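PDB 2YEQ: alkaline phosphatase D from Bacillus subtilis, which hydrolyses phosphate esters, releasing an alcohol and phosphate, at an active site that holds iron and calcium ions. Local coordinates for residues Thr10-Ala14 with Arg190-Lys196; His129-Ala134 with Met459-Pro465; Ala417-Asp422 with Lys497-Glu503; Tyr439-Arg444 with Asp455-Pro460. All blocks are in the same frame, centred on the assembly; numbering follows the deposited sequence.

Contact 1: Thr10-Ala14 with Arg190-Lys196; sequences TLGVA and RSDANLK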
# COMPACT_ATOMS: atom_id res chain seq x y z
N THR A 10 -5.56 -0.80 -22.39
CA THR A 10 -6.23 0.34 -21.76
C THR A 10 -5.81 0.51 -20.30
O THR A 10 -6.04 1.56 -19.71
CB THR A 10 -7.76 0.11 -21.78
OG1 THR A 10 -8.04 -1.17 -21.16
CG2 THR A 10 -8.32 0.12 -23.25
N LEU A 11 -5.24 -0.53 -19.70
CA LEU A 11 -4.79 -0.47 -18.29
C LEU A 11 -3.28 -0.33 -18.21
O LEU A 11 -2.69 -0.45 -17.12
CB LEU A 11 -5.22 -1.72 -17.53
CG LEU A 11 -6.73 -1.96 -17.61
CD1 LEU A 11 -7.11 -3.11 -16.70
CD2 LEU A 11 -7.53 -0.72 -17.29
N GLY A 12 -2.66 -0.08 -19.36
CA GLY A 12 -1.22 0.12 -19.43
C GLY A 12 -0.41 -1.12 -19.13
O GLY A 12 -0.81 -2.25 -19.42
N VAL A 13 0.76 -0.88 -18.54
CA VAL A 13 1.69 -1.92 -18.19
C VAL A 13 2.21 -1.69 -16.78
O VAL A 13 1.98 -0.63 -16.17
CB VAL A 13 2.87 -1.98 -19.20
CG1 VAL A 13 2.37 -2.23 -20.66
CG2 VAL A 13 3.77 -0.70 -19.11
N ALA A 14 2.89 -2.69 -16.24
CA ALA A 14 3.43 -2.59 -14.88
C ALA A 14 4.56 -3.57 -14.74
O ALA A 14 4.68 -4.51 -15.54
CB ALA A 14 2.34 -2.85 -13.79
N ARG A 190 -7.41 1.48 -12.45
CA ARG A 190 -6.19 1.32 -13.22
C ARG A 190 -6.25 2.05 -14.59
O ARG A 190 -5.22 2.21 -15.23
CB ARG A 190 -5.91 -0.17 -13.39
CG ARG A 190 -4.57 -0.56 -13.98
CD ARG A 190 -3.44 0.01 -13.13
NE ARG A 190 -2.26 -0.81 -12.98
CZ ARG A 190 -2.19 -2.05 -12.48
NH1 ARG A 190 -3.26 -2.73 -12.10
NH2 ARG A 190 -1.01 -2.66 -12.42
N SER A 191 -7.44 2.47 -15.01
CA SER A 191 -7.64 3.22 -16.25
C SER A 191 -7.10 4.66 -16.15
O SER A 191 -6.98 5.35 -17.15
CB SER A 191 -9.15 3.33 -16.56
OG SER A 191 -9.62 2.11 -17.05
N ASP A 192 -6.92 5.14 -14.92
CA ASP A 192 -6.47 6.50 -14.70
C ASP A 192 -5.05 6.67 -15.24
O ASP A 192 -4.16 5.92 -14.86
CB ASP A 192 -6.51 6.83 -13.22
CG ASP A 192 -6.12 8.25 -12.95
OD1 ASP A 192 -4.90 8.51 -13.05
OD2 ASP A 192 -7.01 9.08 -12.67
N ALA A 193 -4.85 7.67 -16.09
CA ALA A 193 -3.59 7.89 -16.82
C ALA A 193 -2.42 8.12 -15.88
O ALA A 193 -1.30 7.70 -16.16
CB ALA A 193 -3.72 9.08 -17.83
N ASN A 194 -2.67 8.80 -14.77
CA ASN A 194 -1.61 9.13 -13.83
C ASN A 194 -1.09 7.88 -13.13
O ASN A 194 0.12 7.64 -13.04
CB ASN A 194 -2.12 10.12 -12.78
CG ASN A 194 -2.59 11.41 -13.38
OD1 ASN A 194 -3.75 11.80 -13.23
ND2 ASN A 194 -1.71 12.08 -14.07
N LEU A 195 -2.02 7.04 -12.67
CA LEU A 195 -1.65 5.76 -12.03
C LEU A 195 -0.92 4.87 -13.01
O LEU A 195 0.11 4.27 -12.68
CB LEU A 195 -2.92 5.05 -11.49
CG LEU A 195 -2.78 3.67 -10.85
CD1 LEU A 195 -1.63 3.62 -9.84
CD2 LEU A 195 -4.13 3.26 -10.18
N LYS A 196 -1.40 4.79 -14.24
CA LYS A 196 -0.70 4.01 -15.26
C LYS A 196 0.73 4.50 -15.51
O LYS A 196 1.63 3.71 -15.74
CB LYS A 196 -1.47 4.03 -16.60
CG LYS A 196 -2.81 3.35 -16.56
CD LYS A 196 -3.39 3.10 -17.97
CE LYS A 196 -3.93 4.33 -18.63
NZ LYS A 196 -4.43 3.94 -19.98
O HOH W 1 -0.60 -0.06 -15.32
O HOH W 2 1.25 1.99 -18.02
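Lys196 lies along the backbone of Leu11 and ends on Thr10, a case of a lysine that packs with its methylenes as much as it bonds with its amine. The near-straight run to CD (chi2 -167°) lays CD 3.4 Å from Leu11 C, and the bend at chi3 (-75°) turns CE and NZ to Thr10 O, 2.9 Å from NZ. The ammonium approaches this oxygen from above the carbonyl plane, 55° out of it. With an alanine here, Thr10 O is likely to lose its donor and the Leu11-Gly12 peptide the methylenes packed on it. Gly12 itself, at positive phi, presses so close that a side chain would crowd Lys196 CD. Beside this tight strip, Leu11 CB rests 3.8 Å from Arg190 CG, and Leu11 CD2 touches Ser191 OG, whose hydrogen bond goes to Ala187 O. Farther along, direct contact gives way to water. One molecule takes the N-H of Arg190 NE and donates to both Leu11 O and Val13 O; a second accepts from Val13 N (3.0 Å) and donates to Lys196 O (2.9 Å). The guanidinium of Arg190 reaches on to Ala14, whose CB stands at its edge 3.6 Å from NH2, while NH1 bonds His245 O and Trp26 provides a cation-pi partner. The contact thus fits the segment leading into strand 13-16, backed by strand 23-28, against the turn between helices 179-190 and 193-201.

Contact 2: His129-Ala134 with Met459-Pro465; sequences HGYYTA and MPFVTEP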
# COMPACT_ATOMS: atom_id res chain seq x y z
N HIS A 129 -12.83 10.29 -4.33
CA HIS A 129 -12.47 11.40 -3.44
C HIS A 129 -11.56 12.46 -4.07
O HIS A 129 -11.46 13.58 -3.56
CB HIS A 129 -11.86 10.87 -2.14
CG HIS A 129 -12.86 10.18 -1.27
ND1 HIS A 129 -12.61 9.85 0.04
CD2 HIS A 129 -14.13 9.79 -1.53
CE1 HIS A 129 -13.68 9.26 0.55
NE2 HIS A 129 -14.62 9.22 -0.38
N GLY A 130 -10.91 12.11 -5.17
CA GLY A 130 -10.10 13.09 -5.87
C GLY A 130 -9.39 12.51 -7.06
O GLY A 130 -9.52 11.31 -7.34
N TYR A 131 -8.68 13.39 -7.75
CA TYR A 131 -7.83 13.06 -8.88
C TYR A 131 -6.49 12.55 -8.38
O TYR A 131 -6.05 12.87 -7.27
CB TYR A 131 -7.74 14.30 -9.84
CG TYR A 131 -9.11 14.55 -10.42
CD1 TYR A 131 -9.59 13.78 -11.49
CD2 TYR A 131 -9.98 15.45 -9.81
CE1 TYR A 131 -10.88 13.96 -11.98
CE2 TYR A 131 -11.27 15.61 -10.28
CZ TYR A 131 -11.72 14.86 -11.36
OH TYR A 131 -13.00 15.03 -11.78
N TYR A 132 -5.87 11.72 -9.20
CA TYR A 132 -4.60 11.08 -8.93
C TYR A 132 -3.36 11.94 -9.33
O TYR A 132 -2.32 11.43 -9.75
CB TYR A 132 -4.55 9.71 -9.61
CG TYR A 132 -5.53 8.65 -9.05
CD1 TYR A 132 -6.20 8.83 -7.84
CD2 TYR A 132 -5.72 7.45 -9.73
CE1 TYR A 132 -7.09 7.84 -7.34
CE2 TYR A 132 -6.56 6.47 -9.25
CZ TYR A 132 -7.25 6.66 -8.06
OH TYR A 132 -8.08 5.65 -7.62
N THR A 133 -3.46 13.22 -9.07
CA THR A 133 -2.33 14.14 -9.22
C THR A 133 -1.08 13.64 -8.50
O THR A 133 0.04 13.79 -9.00
CB THR A 133 -2.72 15.50 -8.68
OG1 THR A 133 -4.05 15.80 -9.12
CG2 THR A 133 -1.72 16.61 -9.15
N ALA A 134 -1.25 13.00 -7.33
CA ALA A 134 -0.09 12.46 -6.62
C ALA A 134 0.75 11.56 -7.50
O ALA A 134 1.99 11.59 -7.42
CB ALA A 134 -0.51 11.70 -5.30
N MET A 459 0.13 17.78 -1.43
CA MET A 459 -0.55 18.74 -2.28
C MET A 459 -1.65 19.41 -1.50
O MET A 459 -2.24 18.79 -0.61
CB MET A 459 -1.18 18.03 -3.50
CG MET A 459 -0.21 17.25 -4.35
SD MET A 459 -1.02 16.14 -5.53
CE MET A 459 -1.91 15.04 -4.39
N PRO A 460 -1.99 20.66 -1.84
CA PRO A 460 -3.07 21.33 -1.15
C PRO A 460 -4.48 20.76 -1.43
O PRO A 460 -5.37 20.96 -0.61
CB PRO A 460 -2.99 22.77 -1.68
CG PRO A 460 -2.23 22.66 -2.95
CD PRO A 460 -1.25 21.59 -2.72
N PHE A 461 -4.69 20.10 -2.57
CA PHE A 461 -6.04 19.64 -2.96
C PHE A 461 -5.97 18.52 -3.99
O PHE A 461 -4.96 18.37 -4.66
CB PHE A 461 -6.92 20.80 -3.47
CG PHE A 461 -6.35 21.53 -4.68
CD1 PHE A 461 -6.49 21.00 -5.96
CD2 PHE A 461 -5.65 22.72 -4.53
CE1 PHE A 461 -5.95 21.65 -7.09
CE2 PHE A 461 -5.10 23.38 -5.65
CZ PHE A 461 -5.26 22.84 -6.93
N VAL A 462 -7.04 17.73 -4.05
CA VAL A 462 -7.21 16.66 -5.03
C VAL A 462 -8.60 16.73 -5.71
O VAL A 462 -8.86 15.98 -6.64
CB VAL A 462 -6.99 15.23 -4.41
CG1 VAL A 462 -5.57 15.05 -3.95
CG2 VAL A 462 -7.96 14.95 -3.26
N THR A 463 -9.47 17.64 -5.27
CA THR A 463 -10.82 17.75 -5.81
C THR A 463 -10.83 18.40 -7.21
O THR A 463 -11.83 18.30 -7.92
CB THR A 463 -11.76 18.54 -4.86
OG1 THR A 463 -11.14 19.78 -4.46
CG2 THR A 463 -12.09 17.73 -3.62
N GLU A 464 -9.73 19.07 -7.55
CA GLU A 464 -9.46 19.55 -8.91
C GLU A 464 -8.13 18.97 -9.34
O GLU A 464 -7.24 18.77 -8.51
CB GLU A 464 -9.35 21.08 -8.95
CG GLU A 464 -10.48 21.84 -8.31
CD GLU A 464 -11.82 21.61 -8.99
OE1 GLU A 464 -11.87 21.28 -10.19
OE2 GLU A 464 -12.85 21.77 -8.30
N PRO A 465 -7.98 18.65 -10.62
CA PRO A 465 -6.68 18.25 -11.13
C PRO A 465 -5.66 19.39 -11.01
O PRO A 465 -6.05 20.55 -10.91
CB PRO A 465 -6.94 17.94 -12.60
CG PRO A 465 -8.38 17.99 -12.78
CD PRO A 465 -8.97 18.79 -11.70
O HOH W 3 -4.76 18.06 -7.64
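Tyr131 meets the 459-465 loop twice, by backbone and by ring. Its N-H points almost straight at Val462 O (2.8 Å, 169°). With CG beside its own backbone N (chi1 -65°), the phenol extends along the loop: Thr463 O lies in the ring plane at the edge, 3.6 Å from CE2, and Pro465 CG stands over one face near the rim, with CD 4.0 Å from Tyr131 CD2. Val462 CG2 packs on His129 O and Gly130 CA, and a CB on that glycine would run into this methyl. The His129 imidazole is bonded elsewhere, NE2 to Tyr161 O and ND1 with Gly413 N. The pairing joins the turn before helix 133-138, with Tyr132 at the N-cap position, to the loop between strands 451-459 and 470-477. There Met459 sets SD 3.6 Å from Thr133 CB, and the bend at chi3 (-62°) brings CE 3.7 Å from Ala134 CB. Thr133 directs CG2 at the same sulfur, 3.7 Å away, and keeps OG1 on the other branch for a water, to which it donates at 2.8 Å; that water in turn donates to Phe461 O and Glu464 O.

Contact 3: Ala417-Asp422 with Lys497-Glu503; sequences ADKRAD and KQSDEVE. With EDO (1,2-ethanediol), chain N.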
# COMPACT_ATOMS: atom_id res chain seq x y z
N ALA A 417 -6.12 19.25 5.23
CA ALA A 417 -5.63 20.49 5.85
C ALA A 417 -4.27 20.24 6.47
O ALA A 417 -3.78 19.10 6.50
CB ALA A 417 -6.63 20.99 6.90
N ASP A 418 -3.60 21.29 6.94
CA ASP A 418 -2.30 21.10 7.57
C ASP A 418 -2.45 20.43 8.95
O ASP A 418 -1.60 19.63 9.36
CB ASP A 418 -1.54 22.43 7.70
CG ASP A 418 -0.06 22.22 7.84
OD1 ASP A 418 0.63 21.93 6.82
OD2 ASP A 418 0.42 22.30 8.99
N LYS A 419 -3.54 20.73 9.62
CA LYS A 419 -3.76 20.35 11.01
C LYS A 419 -5.26 20.12 11.21
O LYS A 419 -6.06 20.73 10.51
CB LYS A 419 -3.31 21.52 11.89
CG LYS A 419 -3.19 21.27 13.38
CD LYS A 419 -2.47 22.47 14.05
CE LYS A 419 -2.72 22.53 15.55
NZ LYS A 419 -1.54 23.12 16.25
N ARG A 420 -5.61 19.29 12.19
CA ARG A 420 -7.01 18.96 12.54
C ARG A 420 -7.34 19.45 13.96
O ARG A 420 -6.48 19.92 14.68
CB ARG A 420 -7.17 17.43 12.58
CG ARG A 420 -7.10 16.76 11.28
CD ARG A 420 -7.97 15.54 11.28
NE ARG A 420 -7.30 14.29 11.63
CZ ARG A 420 -7.11 13.27 10.78
NH1 ARG A 420 -7.49 13.34 9.48
NH2 ARG A 420 -6.52 12.17 11.21
N ALA A 421 -8.60 19.30 14.36
CA ALA A 421 -9.07 19.70 15.69
C ALA A 421 -8.42 18.92 16.84
O ALA A 421 -8.28 19.45 17.92
CB ALA A 421 -10.58 19.58 15.75
N ASP A 422 -8.01 17.68 16.61
CA ASP A 422 -7.49 16.83 17.68
C ASP A 422 -5.98 16.68 17.63
O ASP A 422 -5.38 15.99 18.46
CB ASP A 422 -8.17 15.45 17.66
CG ASP A 422 -7.95 14.69 16.36
OD1 ASP A 422 -7.38 15.26 15.40
OD2 ASP A 422 -8.33 13.50 16.29
N LYS A 497 -5.56 25.51 6.39
CA LYS A 497 -4.56 25.49 7.45
C LYS A 497 -4.97 24.56 8.59
O LYS A 497 -4.19 23.74 9.04
CB LYS A 497 -4.34 26.90 8.01
CG LYS A 497 -4.06 27.96 6.96
CD LYS A 497 -2.66 27.85 6.40
CE LYS A 497 -1.65 28.61 7.26
NZ LYS A 497 -1.61 30.08 6.98
N GLN A 498 -6.20 24.71 9.05
CA GLN A 498 -6.70 23.87 10.12
C GLN A 498 -8.16 23.55 9.89
O GLN A 498 -8.94 24.45 9.66
CB GLN A 498 -6.54 24.55 11.48
CG GLN A 498 -7.04 23.67 12.64
CD GLN A 498 -6.35 23.94 13.94
OE1 GLN A 498 -5.61 24.90 14.08
NE2 GLN A 498 -6.59 23.09 14.92
N SER A 499 -8.52 22.26 9.95
CA SER A 499 -9.92 21.85 9.80
C SER A 499 -10.52 21.53 11.17
O SER A 499 -9.79 21.48 12.17
CB SER A 499 -10.01 20.62 8.94
OG SER A 499 -9.45 19.54 9.63
N ASP A 500 -11.83 21.28 11.20
CA ASP A 500 -12.44 20.75 12.43
C ASP A 500 -12.62 19.23 12.43
O ASP A 500 -13.34 18.70 13.26
CB ASP A 500 -13.74 21.46 12.80
CG ASP A 500 -14.48 22.00 11.62
OD1 ASP A 500 -14.76 21.20 10.69
OD2 ASP A 500 -14.77 23.21 11.62
N GLU A 501 -11.92 18.54 11.53
CA GLU A 501 -11.94 17.08 11.49
C GLU A 501 -11.26 16.49 12.74
O GLU A 501 -10.40 17.14 13.35
CB GLU A 501 -11.27 16.55 10.19
CG GLU A 501 -12.26 16.06 9.07
CD GLU A 501 -11.73 14.86 8.22
OE1 GLU A 501 -10.95 14.00 8.72
OE2 GLU A 501 -12.12 14.76 7.03
N VAL A 502 -11.68 15.28 13.13
CA VAL A 502 -11.02 14.52 14.19
C VAL A 502 -10.88 13.10 13.69
O VAL A 502 -11.53 12.73 12.72
CB VAL A 502 -11.82 14.53 15.51
CG1 VAL A 502 -11.90 15.94 16.07
CG2 VAL A 502 -13.24 13.95 15.29
N GLU A 503 -10.03 12.30 14.31
CA GLU A 503 -9.81 10.94 13.83
C GLU A 503 -11.12 10.13 13.68
O GLU A 503 -11.28 9.39 12.71
CB GLU A 503 -8.83 10.20 14.73
CG GLU A 503 -8.47 8.79 14.26
CD GLU A 503 -7.75 8.77 12.92
OE1 GLU A 503 -7.03 9.74 12.62
OE2 GLU A 503 -7.90 7.76 12.17
C1 EDO N . -1.05 25.37 4.62
O1 EDO N . -1.27 26.67 4.04
C2 EDO N . 0.06 25.33 5.67
O2 EDO N . 0.95 24.23 5.41
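Arg420 reaches across to Glu503 and Glu501, and the three groups are turned very differently. Its NH2 forms a salt bridge with Glu503 OE1 at 2.9 Å, although the guanidinium and carboxylate planes stand 65° apart; Glu503 OE2 is held by Arg506. With Glu501 the planes are nearly parallel (12°), yet OE1 lies well out of the guanidinium plane, 3.6 Å from NH1, a long pairing of charges alone. The arginine's chi2 (-148°) brings its CD 3.6 Å from Glu501 CB, and chi3 then turns the guanidinium to the acids. Asp422 OD1 sits in the guanidinium plane at a long 3.9 Å from NE, and OD2 takes the N-H of Glu503 at 2.9 Å from above the carboxylate plane. A valine in place of Asp422 would probably leave Glu503 N without this acceptor and make the guanidinium less well held. This salt-bridge network closes one end of two irregular loops, which lead into helices 423-429 and 504-520 and share a single beta bridge, Lys419 with Gln498. From the bridge, these two side chains run side by side, pointing the same way, the lysine going on to Asp424. Ser499 OG accepts from Glu501 N, an ST turn.

Contact 4: Tyr439-Arg444 with Asp455-Pro460; sequences YRGYVR and DYRVMP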
# COMPACT_ATOMS: atom_id res chain seq x y z
N TYR A 439 -2.68 16.59 4.40
CA TYR A 439 -2.79 16.78 2.95
C TYR A 439 -2.50 15.46 2.25
O TYR A 439 -1.76 14.64 2.76
CB TYR A 439 -1.78 17.81 2.46
CG TYR A 439 -2.01 19.24 2.95
CD1 TYR A 439 -3.22 19.85 2.79
CD2 TYR A 439 -0.98 19.96 3.56
CE1 TYR A 439 -3.43 21.14 3.24
CE2 TYR A 439 -1.17 21.25 4.01
CZ TYR A 439 -2.39 21.82 3.84
OH TYR A 439 -2.60 23.10 4.28
N ARG A 440 -3.05 15.30 1.05
CA ARG A 440 -2.83 14.09 0.26
C ARG A 440 -1.45 14.09 -0.38
O ARG A 440 -0.82 15.15 -0.57
CB ARG A 440 -3.92 13.95 -0.80
CG ARG A 440 -5.35 14.14 -0.31
CD ARG A 440 -5.84 12.94 0.50
NE ARG A 440 -5.24 12.84 1.84
CZ ARG A 440 -5.46 13.67 2.85
NH1 ARG A 440 -6.25 14.72 2.72
NH2 ARG A 440 -4.86 13.43 4.02
N GLY A 441 -0.98 12.91 -0.73
CA GLY A 441 0.32 12.74 -1.35
C GLY A 441 0.87 11.35 -1.08
O GLY A 441 0.14 10.35 -1.11
N TYR A 442 2.16 11.30 -0.81
CA TYR A 442 2.90 10.06 -0.64
C TYR A 442 4.20 10.38 0.07
O TYR A 442 4.47 11.54 0.37
CB TYR A 442 3.18 9.38 -1.99
CG TYR A 442 3.99 10.20 -2.98
CD1 TYR A 442 5.39 10.16 -2.99
CD2 TYR A 442 3.35 11.00 -3.90
CE1 TYR A 442 6.12 10.92 -3.90
CE2 TYR A 442 4.05 11.75 -4.81
CZ TYR A 442 5.43 11.73 -4.80
OH TYR A 442 6.09 12.48 -5.74
N VAL A 443 4.97 9.36 0.38
CA VAL A 443 6.20 9.50 1.16
C VAL A 443 7.35 8.98 0.33
O VAL A 443 7.26 7.94 -0.33
CB VAL A 443 6.13 8.75 2.53
CG1 VAL A 443 7.40 8.92 3.30
CG2 VAL A 443 4.92 9.22 3.33
N ARG A 444 8.43 9.77 0.27
CA ARG A 444 9.64 9.37 -0.45
C ARG A 444 10.77 9.11 0.54
O ARG A 444 11.10 9.97 1.35
CB ARG A 444 10.06 10.50 -1.41
CG ARG A 444 11.29 10.18 -2.23
CD ARG A 444 11.65 11.36 -3.16
NE ARG A 444 12.06 12.52 -2.40
CZ ARG A 444 12.02 13.79 -2.81
NH1 ARG A 444 11.59 14.12 -4.02
NH2 ARG A 444 12.43 14.75 -2.00
N ASP A 455 10.82 12.00 3.26
CA ASP A 455 10.18 13.23 2.81
C ASP A 455 8.69 13.03 2.59
O ASP A 455 8.29 12.13 1.84
CB ASP A 455 10.79 13.66 1.47
CG ASP A 455 12.32 13.93 1.54
OD1 ASP A 455 12.80 14.39 2.60
OD2 ASP A 455 13.02 13.68 0.54
N TYR A 456 7.86 13.89 3.19
CA TYR A 456 6.43 13.84 3.02
C TYR A 456 6.04 14.76 1.88
O TYR A 456 6.12 15.98 1.99
CB TYR A 456 5.71 14.21 4.32
CG TYR A 456 5.88 13.14 5.38
CD1 TYR A 456 7.07 13.04 6.14
CD2 TYR A 456 4.88 12.20 5.61
CE1 TYR A 456 7.23 12.03 7.11
CE2 TYR A 456 5.04 11.19 6.58
CZ TYR A 456 6.21 11.11 7.31
OH TYR A 456 6.34 10.10 8.27
N ARG A 457 5.61 14.16 0.78
CA ARG A 457 5.34 14.88 -0.46
C ARG A 457 3.85 15.08 -0.61
O ARG A 457 3.13 14.11 -0.86
CB ARG A 457 5.89 14.07 -1.63
CG ARG A 457 7.31 13.58 -1.46
CD ARG A 457 8.33 14.68 -1.85
NE ARG A 457 8.41 14.85 -3.29
CZ ARG A 457 8.54 16.01 -3.94
NH1 ARG A 457 8.62 17.17 -3.30
NH2 ARG A 457 8.60 16.01 -5.26
N VAL A 458 3.38 16.31 -0.48
CA VAL A 458 1.96 16.57 -0.39
C VAL A 458 1.45 17.71 -1.29
O VAL A 458 2.24 18.47 -1.87
CB VAL A 458 1.57 16.84 1.09
CG1 VAL A 458 2.10 15.73 1.98
CG2 VAL A 458 2.10 18.20 1.55
N MET A 459 0.13 17.78 -1.43
CA MET A 459 -0.55 18.74 -2.28
C MET A 459 -1.65 19.41 -1.50
O MET A 459 -2.24 18.79 -0.61
CB MET A 459 -1.18 18.03 -3.50
CG MET A 459 -0.21 17.25 -4.35
SD MET A 459 -1.02 16.14 -5.53
CE MET A 459 -1.91 15.04 -4.39
N PRO A 460 -1.99 20.66 -1.84
CA PRO A 460 -3.07 21.33 -1.15
C PRO A 460 -4.48 20.76 -1.43
O PRO A 460 -5.37 20.96 -0.61
CB PRO A 460 -2.99 22.77 -1.68
CG PRO A 460 -2.23 22.66 -2.95
CD PRO A 460 -1.25 21.59 -2.72
O HOH W 4 -4.61 17.42 -0.18
O HOH W 5 13.74 11.19 0.37
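Arg444 and Asp455 pair by backbone and side chain. Of the main-chain bonds, Arg444 N to Asp455 O and Asp455 N to Arg444 O are each 2.8 Å, and Tyr442 and Arg457 repeat the reciprocal pattern. Between these hydrogen-bonded pairs, Val443 and Tyr456 form a non-hydrogen-bonded one. Gly441 crosses so close to Val458 that a CB would strike the Arg457 carbonyl. Charge comes next: Arg444 NH2 bonds Asp455 OD2 at 2.8 Å in the guanidinium plane, while NE adds a weak bond to the same oxygen; Asp455 OD1 turns to Ser474. Stacking follows. The guanidinium of Arg444 lies flat on that of Arg457, centres 4.3 Å apart and planes at 24°, and Glu141, salt-bridged to both and bonded by Tyr442 OH, probably offsets their like charge. In a CH-pi contact, Arg457 CB sits over a face of the Tyr442 ring, 4.0 Å from its centroid, chi1 of 59° standing that ring beside the arginine stem. Apolar packing completes the list: on the other sheet face Val443 CG2 touches Tyr456 CD2 (3.8 Å), and Tyr439 CB meets Val458 CB. The whole is an antiparallel beta hairpin within the large mixed sheet, between strands 117-122 and 470-477.

Contacts 1 and 4 reach the same large mixed sheet, at strand 13-16 and at the hairpin 440-459, and contact 2 lies where helix 133-138 meets the loop leaving the hairpin. Contacts 2 and 4 share Met459 and Pro460, with centres 11 Å apart. Tyr132 touches Asn194 and so joins contact 2 to contact 1, whose centres are 17 Å apart, while Tyr439 packs on Ala417 and connects contact 4 to contact 3. The centres of contacts 1 and 3 are about 33 Å apart. Along the chain contact 1 closes before contacts 3 and 4 open, whereas contact 2 crosses both 1 and 3. Contact 1 and the shared sheet join the N-terminal and phosphatase family regions.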